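Local coordinates for putative CRISPR-associated endoribonuclease-like protein Cas6 (Pyrococcus furiosus, PDB 3UFC), which binds CRISPR RNA and belongs to the Cas6 endoribonuclease family, although its own nuclease role is putative, at residues 81-86 against 222-227; 128-133 against 204-209. One frame throughout, in Å; residues are numbered along the deposited sequence.

Contact 1 of 2, residues 81-86 against 222-227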
ATOM      1  N   ILE A  81       2.835  -0.720   7.459  1.00 21.59           N
ATOM      2  CA  ILE A  81       3.001   0.610   6.903  1.00 22.05           C
ATOM      3  C   ILE A  81       4.481   0.805   6.594  1.00 24.33           C
ATOM      4  O   ILE A  81       5.343   0.287   7.313  1.00 22.64           O
ATOM      5  CB  ILE A  81       2.548   1.681   7.916  1.00 21.72           C
ATOM      6  CG1 ILE A  81       1.066   1.480   8.252  1.00 21.32           C
ATOM      7  CG2 ILE A  81       2.802   3.066   7.358  1.00 18.98           C
ATOM      8  CD1 ILE A  81       0.526   2.472   9.269  1.00 21.02           C
ATOM      9  N   SER A  82       4.778   1.532   5.519  1.00 23.06           N
ATOM     10  CA  SER A  82       6.164   1.773   5.152  1.00 22.24           C
ATOM     11  C   SER A  82       6.361   3.096   4.441  1.00 24.09           C
ATOM     12  O   SER A  82       5.432   3.636   3.832  1.00 21.12           O
ATOM     13  CB  SER A  82       6.685   0.640   4.263  1.00 23.53           C
ATOM     14  OG  SER A  82       7.983   0.949   3.776  1.00 22.77           O
ATOM     15  N   SER A  83       7.585   3.614   4.527  1.00 23.16           N
ATOM     16  CA  SER A  83       7.943   4.861   3.872  1.00 23.43           C
ATOM     17  C   SER A  83       9.453   5.020   3.841  1.00 26.21           C
ATOM     18  O   SER A  83      10.151   4.541   4.739  1.00 25.96           O
ATOM     19  CB  SER A  83       7.332   6.054   4.600  1.00 22.66           C
ATOM     20  OG  SER A  83       7.776   7.262   4.004  1.00 24.33           O
ATOM     21  N   SER A  84       9.957   5.684   2.804  1.00 25.83           N
ATOM     22  CA  SER A  84      11.392   5.916   2.687  1.00 28.05           C
ATOM     23  C   SER A  84      11.758   7.061   3.628  1.00 28.17           C
ATOM     24  O   SER A  84      12.922   7.248   3.976  1.00 29.06           O
ATOM     25  CB  SER A  84      11.762   6.289   1.243  1.00 26.57           C
ATOM     26  OG  SER A  84      11.104   7.477   0.825  1.00 25.06           O
ATOM     27  N   ASN A  85      10.743   7.809   4.053  1.00 29.44           N
ATOM     28  CA  ASN A  85      10.930   8.955   4.937  1.00 33.24           C
ATOM     29  C   ASN A  85      10.678   8.593   6.406  1.00 34.06           C
ATOM     30  O   ASN A  85       9.537   8.387   6.826  1.00 29.88           O
ATOM     31  CB  ASN A  85       9.987  10.088   4.514  1.00 33.31           C
ATOM     32  CG  ASN A  85      10.340  11.419   5.159  1.00 38.21           C
ATOM     33  OD1 ASN A  85      10.651  11.482   6.347  1.00 40.60           O
ATOM     34  ND2 ASN A  85      10.278  12.495   4.376  1.00 34.51           N
ATOM     35  N   LYS A  86      11.754   8.522   7.182  1.00 37.09           N
ATOM     36  CA  LYS A  86      11.659   8.187   8.601  1.00 39.67           C
ATOM     37  C   LYS A  86      10.784   9.182   9.363  1.00 39.46           C
ATOM     38  O   LYS A  86      10.112   8.819  10.328  1.00 38.72           O
ATOM     39  CB  LYS A  86      13.058   8.145   9.224  1.00 43.79           C
ATOM     40  CG  LYS A  86      14.005   7.160   8.553  1.00 47.25           C
ATOM     41  CD  LYS A  86      15.422   7.303   9.098  1.00 52.64           C
ATOM     42  CE  LYS A  86      16.408   6.441   8.322  1.00 53.88           C
ATOM     43  NZ  LYS A  86      16.058   4.993   8.393  1.00 57.55           N
ATOM     44  N   TYR A 222       9.924  -0.844  -2.737  1.00 20.98           N
ATOM     45  CA  TYR A 222       9.876  -1.623  -1.508  1.00 21.36           C
ATOM     46  C   TYR A 222       9.488  -0.725  -0.335  1.00 19.76           C
ATOM     47  O   TYR A 222       8.673  -1.104   0.499  1.00 21.55           O
ATOM     48  CB  TYR A 222      11.242  -2.257  -1.232  1.00 22.24           C
ATOM     49  CG  TYR A 222      11.296  -3.076   0.043  1.00 25.39           C
ATOM     50  CD1 TYR A 222      10.549  -4.245   0.177  1.00 24.43           C
ATOM     51  CD2 TYR A 222      12.116  -2.693   1.102  1.00 26.34           C
ATOM     52  CE1 TYR A 222      10.619  -5.024   1.343  1.00 27.52           C
ATOM     53  CE2 TYR A 222      12.195  -3.460   2.269  1.00 28.80           C
ATOM     54  CZ  TYR A 222      11.447  -4.622   2.378  1.00 29.37           C
ATOM     55  OH  TYR A 222      11.556  -5.393   3.514  1.00 32.26           O
ATOM     56  N   GLU A 223      10.057   0.476  -0.291  1.00 19.07           N
ATOM     57  CA  GLU A 223       9.778   1.395   0.804  1.00 21.34           C
ATOM     58  C   GLU A 223       8.509   2.229   0.650  1.00 21.22           C
ATOM     59  O   GLU A 223       7.833   2.495   1.645  1.00 20.73           O
ATOM     60  CB  GLU A 223      10.974   2.331   1.020  1.00 22.80           C
ATOM     61  CG  GLU A 223      12.305   1.594   1.166  1.00 26.71           C
ATOM     62  CD  GLU A 223      13.495   2.534   1.331  1.00 31.56           C
ATOM     63  OE1 GLU A 223      13.481   3.647   0.764  1.00 30.92           O
ATOM     64  OE2 GLU A 223      14.463   2.144   2.014  1.00 37.09           O
ATOM     65  N   ASN A 224       8.190   2.641  -0.581  1.00 19.20           N
ATOM     66  CA  ASN A 224       7.005   3.469  -0.822  1.00 21.50           C
ATOM     67  C   ASN A 224       5.894   2.824  -1.639  1.00 19.25           C
ATOM     68  O   ASN A 224       4.911   3.487  -1.973  1.00 19.88           O
ATOM     69  CB  ASN A 224       7.399   4.791  -1.492  1.00 20.28           C
ATOM     70  CG  ASN A 224       8.341   5.608  -0.641  1.00 24.19           C
ATOM     71  OD1 ASN A 224       8.110   5.789   0.554  1.00 22.58           O
ATOM     72  ND2 ASN A 224       9.408   6.115  -1.252  1.00 25.21           N
ATOM     73  N   GLY A 225       6.047   1.540  -1.952  1.00 19.77           N
ATOM     74  CA  GLY A 225       5.045   0.833  -2.725  1.00 18.46           C
ATOM     75  C   GLY A 225       5.282   0.929  -4.231  1.00 20.47           C
ATOM     76  O   GLY A 225       5.895   1.885  -4.708  1.00 18.96           O
ATOM     77  N   PHE A 226       4.807  -0.070  -4.971  1.00 18.09           N
ATOM     78  CA  PHE A 226       4.935  -0.092  -6.429  1.00 20.53           C
ATOM     79  C   PHE A 226       3.634   0.408  -7.022  1.00 18.74           C
ATOM     80  O   PHE A 226       2.562   0.116  -6.497  1.00 18.86           O
ATOM     81  CB  PHE A 226       5.177  -1.515  -6.941  1.00 17.66           C
ATOM     82  CG  PHE A 226       6.615  -1.922  -6.930  1.00 22.26           C
ATOM     83  CD1 PHE A 226       7.458  -1.568  -7.982  1.00 22.12           C
ATOM     84  CD2 PHE A 226       7.141  -2.629  -5.851  1.00 20.40           C
ATOM     85  CE1 PHE A 226       8.812  -1.912  -7.961  1.00 23.43           C
ATOM     86  CE2 PHE A 226       8.497  -2.978  -5.822  1.00 24.10           C
ATOM     87  CZ  PHE A 226       9.330  -2.616  -6.882  1.00 22.19           C
ATOM     88  N   GLY A 227       3.726   1.170  -8.104  1.00 20.67           N
ATOM     89  CA  GLY A 227       2.518   1.652  -8.750  1.00 19.15           C
ATOM     90  C   GLY A 227       1.966   2.973  -8.253  1.00 21.14           C
ATOM     91  O   GLY A 227       2.690   3.804  -7.709  1.00 20.79           O
TER
HETATM   92  O   HOH W   1      10.073  -0.893   3.568  1.00 33.85           O
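The seam between the two ferredoxin-like halves of this Cas6 paralogue is bridged where the end of strand 77-83 meets the C-terminal end of helix 215-224, and Ser82 and Ser84 carry the bonds across. Ser84 and Asn224 are joined twice. The backbone N of Ser84 donates to Asn224 OD1 (2.9 Å), arriving from 32° out of the carbonyl plane, while Asn224 ND2 donates to Ser84 OG (3.0 Å), which lies almost in the amide plane. With its oxygen and its nitrogen both engaged by one residue, the carboxamide is fixed in its rotation. Ser84 OG comes within range because it sits between its own backbone N and carbonyl carbon (chi1 61°). Two residues earlier, Ser82 OG donates to the carbonyl O of Glu223 in a short bond of 2.6 Å, thereby occupying a carbonyl of the last helical turn. A water donates to Ser82 OG at 2.8 Å and, weakly, to Tyr222 O. Glu223 OE1 reaches Ser84 CB (3.2 Å), whereas its OE2 forms a salt bridge with Lys219. Beyond Asn85 the chain enters helix 86-98; strand 77-83 pairs with strands 3-11 and 53-59, and Arg169 of helix 158-174 hydrogen-bonds to Asn224 O and Gly225 O.

Contact 2 of 2, residues 128-133 against 204-209; sequences FSTLSP and GSLMVF
Phe128 and Phe209 form an antiparallel hydrogen-bonded pair, with Phe128 N donating to Phe209 O (2.8 Å) and Phe209 N to Phe128 O (3.0 Å). Their rings meet obliquely, planes at 44°, and Phe128 CB lies over the face of the Phe209 ring in a CH-pi contact, 4.0 Å from its centroid. Ser129 follows in a non-hydrogen-bonded pair with Val208, its OG lying 3.5 Å from Val208 CG2. At Thr130 the backbone N donates to Met207 O, but the return bond comes from the side chain: Thr130 OG1 accepts from Met207 N at 2.8 Å. The Thr130 chi1 of 52° turns OG1 between backbone N and carbonyl carbon, where it stands in for a main-chain carbonyl as the strand ends. Thr130 CG2 meanwhile rests on Met207 CG (3.8 Å). The chain then swings away through Leu131 and Ser132, whose OG bonds to Phe54 O and Met236 N, and returns at Pro133. There the proline ring lies alongside Leu206, Pro133 CG to Leu206 CD2 3.8 Å, and Pro133 CA makes a CH...O contact with Ser205 O. Within the C-terminal antiparallel sheet, strand 125-130 is thus flanked by strands 200-213 and 237-239, while strand 183-197 borders 200-213 on its far side.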
ATOM      1  N   PHE A 128       9.155 -10.142  -5.199  1.00 27.52           N
ATOM      2  CA  PHE A 128       8.255  -9.342  -4.371  1.00 25.62           C
ATOM      3  C   PHE A 128       6.867  -9.968  -4.298  1.00 25.37           C
ATOM      4  O   PHE A 128       6.400 -10.587  -5.257  1.00 26.65           O
ATOM      5  CB  PHE A 128       8.114  -7.917  -4.939  1.00 24.07           C
ATOM      6  CG  PHE A 128       9.353  -7.066  -4.810  1.00 24.68           C
ATOM      7  CD1 PHE A 128      10.002  -6.585  -5.946  1.00 21.36           C
ATOM      8  CD2 PHE A 128       9.848  -6.707  -3.554  1.00 23.54           C
ATOM      9  CE1 PHE A 128      11.121  -5.757  -5.839  1.00 22.52           C
ATOM     10  CE2 PHE A 128      10.966  -5.879  -3.430  1.00 22.59           C
ATOM     11  CZ  PHE A 128      11.606  -5.400  -4.574  1.00 23.42           C
ATOM     12  N   SER A 129       6.209  -9.801  -3.157  1.00 24.53           N
ATOM     13  CA  SER A 129       4.859 -10.310  -2.975  1.00 24.06           C
ATOM     14  C   SER A 129       4.034  -9.166  -2.389  1.00 23.07           C
ATOM     15  O   SER A 129       4.454  -8.518  -1.430  1.00 21.92           O
ATOM     16  CB  SER A 129       4.851 -11.516  -2.029  1.00 25.52           C
ATOM     17  OG  SER A 129       3.551 -12.078  -1.967  1.00 27.11           O
ATOM     18  N   THR A 130       2.859  -8.925  -2.965  1.00 23.89           N
ATOM     19  CA  THR A 130       2.002  -7.830  -2.526  1.00 22.50           C
ATOM     20  C   THR A 130       1.343  -7.993  -1.166  1.00 24.08           C
ATOM     21  O   THR A 130       0.872  -9.079  -0.820  1.00 23.48           O
ATOM     22  CB  THR A 130       0.870  -7.563  -3.554  1.00 23.02           C
ATOM     23  OG1 THR A 130       0.177  -8.785  -3.839  1.00 20.12           O
ATOM     24  CG2 THR A 130       1.440  -7.003  -4.846  1.00 21.93           C
ATOM     25  N   LEU A 131       1.328  -6.901  -0.401  1.00 22.74           N
ATOM     26  CA  LEU A 131       0.658  -6.854   0.894  1.00 22.11           C
ATOM     27  C   LEU A 131      -0.619  -6.027   0.652  1.00 22.82           C
ATOM     28  O   LEU A 131      -1.562  -6.058   1.439  1.00 23.44           O
ATOM     29  CB  LEU A 131       1.555  -6.198   1.952  1.00 21.61           C
ATOM     30  CG  LEU A 131       2.803  -7.020   2.307  1.00 21.40           C
ATOM     31  CD1 LEU A 131       3.587  -6.316   3.404  1.00 19.96           C
ATOM     32  CD2 LEU A 131       2.388  -8.423   2.759  1.00 24.17           C
ATOM     33  N   SER A 132      -0.611  -5.266  -0.441  1.00 22.46           N
ATOM     34  CA  SER A 132      -1.762  -4.474  -0.890  1.00 20.58           C
ATOM     35  C   SER A 132      -1.637  -4.477  -2.422  1.00 20.55           C
ATOM     36  O   SER A 132      -0.530  -4.514  -2.952  1.00 18.61           O
ATOM     37  CB  SER A 132      -1.764  -3.046  -0.305  1.00 18.26           C
ATOM     38  OG  SER A 132      -0.559  -2.337  -0.520  1.00 23.38           O
ATOM     39  N   PRO A 133      -2.772  -4.459  -3.146  1.00 21.25           N
ATOM     40  CA  PRO A 133      -2.789  -4.483  -4.617  1.00 21.37           C
ATOM     41  C   PRO A 133      -1.991  -3.406  -5.341  1.00 18.96           C
ATOM     42  O   PRO A 133      -1.993  -2.247  -4.946  1.00 19.19           O
ATOM     43  CB  PRO A 133      -4.284  -4.401  -4.958  1.00 23.18           C
ATOM     44  CG  PRO A 133      -4.968  -4.916  -3.726  1.00 24.32           C
ATOM     45  CD  PRO A 133      -4.138  -4.306  -2.616  1.00 21.56           C
ATOM     46  N   GLY A 204      -6.705  -3.441  -9.169  1.00 26.88           N
ATOM     47  CA  GLY A 204      -5.276  -3.678  -9.093  1.00 25.51           C
ATOM     48  C   GLY A 204      -4.938  -5.154  -9.120  1.00 27.90           C
ATOM     49  O   GLY A 204      -5.803  -6.009  -9.351  1.00 28.94           O
ATOM     50  N   SER A 205      -3.677  -5.461  -8.855  1.00 26.28           N
ATOM     51  CA  SER A 205      -3.226  -6.834  -8.886  1.00 26.26           C
ATOM     52  C   SER A 205      -2.545  -7.299  -7.606  1.00 26.31           C
ATOM     53  O   SER A 205      -1.632  -6.643  -7.101  1.00 23.73           O
ATOM     54  CB  SER A 205      -2.243  -7.022 -10.045  1.00 28.64           C
ATOM     55  OG  SER A 205      -2.779  -6.540 -11.267  1.00 31.84           O
ATOM     56  N   LEU A 206      -3.016  -8.419  -7.070  1.00 26.57           N
ATOM     57  CA  LEU A 206      -2.366  -9.017  -5.916  1.00 28.52           C
ATOM     58  C   LEU A 206      -1.402  -9.890  -6.710  1.00 28.29           C
ATOM     59  O   LEU A 206      -1.824 -10.612  -7.614  1.00 30.88           O
ATOM     60  CB  LEU A 206      -3.356  -9.857  -5.103  1.00 29.57           C
ATOM     61  CG  LEU A 206      -4.248  -9.016  -4.180  1.00 30.93           C
ATOM     62  CD1 LEU A 206      -5.271  -9.897  -3.466  1.00 34.35           C
ATOM     63  CD2 LEU A 206      -3.373  -8.295  -3.159  1.00 30.91           C
ATOM     64  N   MET A 207      -0.113  -9.817  -6.422  1.00 27.24           N
ATOM     65  CA  MET A 207       0.813 -10.594  -7.227  1.00 27.96           C
ATOM     66  C   MET A 207       2.168 -10.885  -6.613  1.00 27.27           C
ATOM     67  O   MET A 207       2.610 -10.224  -5.675  1.00 25.57           O
ATOM     68  CB  MET A 207       1.024  -9.867  -8.567  1.00 29.21           C
ATOM     69  CG  MET A 207       1.514  -8.411  -8.414  1.00 30.15           C
ATOM     70  SD  MET A 207       1.439  -7.346  -9.922  1.00 31.15           S
ATOM     71  CE  MET A 207       2.962  -7.786 -10.738  1.00 28.66           C
ATOM     72  N   VAL A 208       2.810 -11.909  -7.160  1.00 27.94           N
ATOM     73  CA  VAL A 208       4.152 -12.290  -6.761  1.00 28.01           C
ATOM     74  C   VAL A 208       4.897 -12.148  -8.080  1.00 28.65           C
ATOM     75  O   VAL A 208       4.458 -12.677  -9.105  1.00 30.67           O
ATOM     76  CB  VAL A 208       4.226 -13.755  -6.270  1.00 28.57           C
ATOM     77  CG1 VAL A 208       5.681 -14.145  -6.030  1.00 27.41           C
ATOM     78  CG2 VAL A 208       3.421 -13.914  -4.987  1.00 26.26           C
ATOM     79  N   PHE A 209       5.992 -11.404  -8.073  1.00 26.93           N
ATOM     80  CA  PHE A 209       6.747 -11.207  -9.297  1.00 27.19           C
ATOM     81  C   PHE A 209       8.222 -11.067  -9.021  1.00 26.74           C
ATOM     82  O   PHE A 209       8.624 -10.619  -7.949  1.00 25.66           O
ATOM     83  CB  PHE A 209       6.264  -9.957 -10.049  1.00 26.86           C
ATOM     84  CG  PHE A 209       6.424  -8.668  -9.274  1.00 26.86           C
ATOM     85  CD1 PHE A 209       5.538  -8.335  -8.249  1.00 25.41           C
ATOM     86  CD2 PHE A 209       7.448  -7.777  -9.585  1.00 25.34           C
ATOM     87  CE1 PHE A 209       5.671  -7.132  -7.548  1.00 22.37           C
ATOM     88  CE2 PHE A 209       7.587  -6.574  -8.891  1.00 24.11           C
ATOM     89  CZ  PHE A 209       6.690  -6.254  -7.868  1.00 23.65           C
TER

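The centres of the two contacts lie about 14 Å apart, and both contacts are buried. Along the chain, 81-86 comes first, then 128-133 and 204-209, and finally 222-227, so contact 2 falls wholly between the two segments of contact 1. Strand 200-213 leads into helix 215-224, which ties the sheet pairing of contact 2 to the helix end of contact 1. Phe226 connects them in space: its CZ is 3.8 Å from Phe128 CE1, and Tyr222 also packs on the Phe128 ring. Contact 2 pairs two strands of the C-terminal sheet, but the turn after strand 125-130 also meets strand 53-59 of the N-terminal sheet. Both contacts therefore lie where the two halves meet.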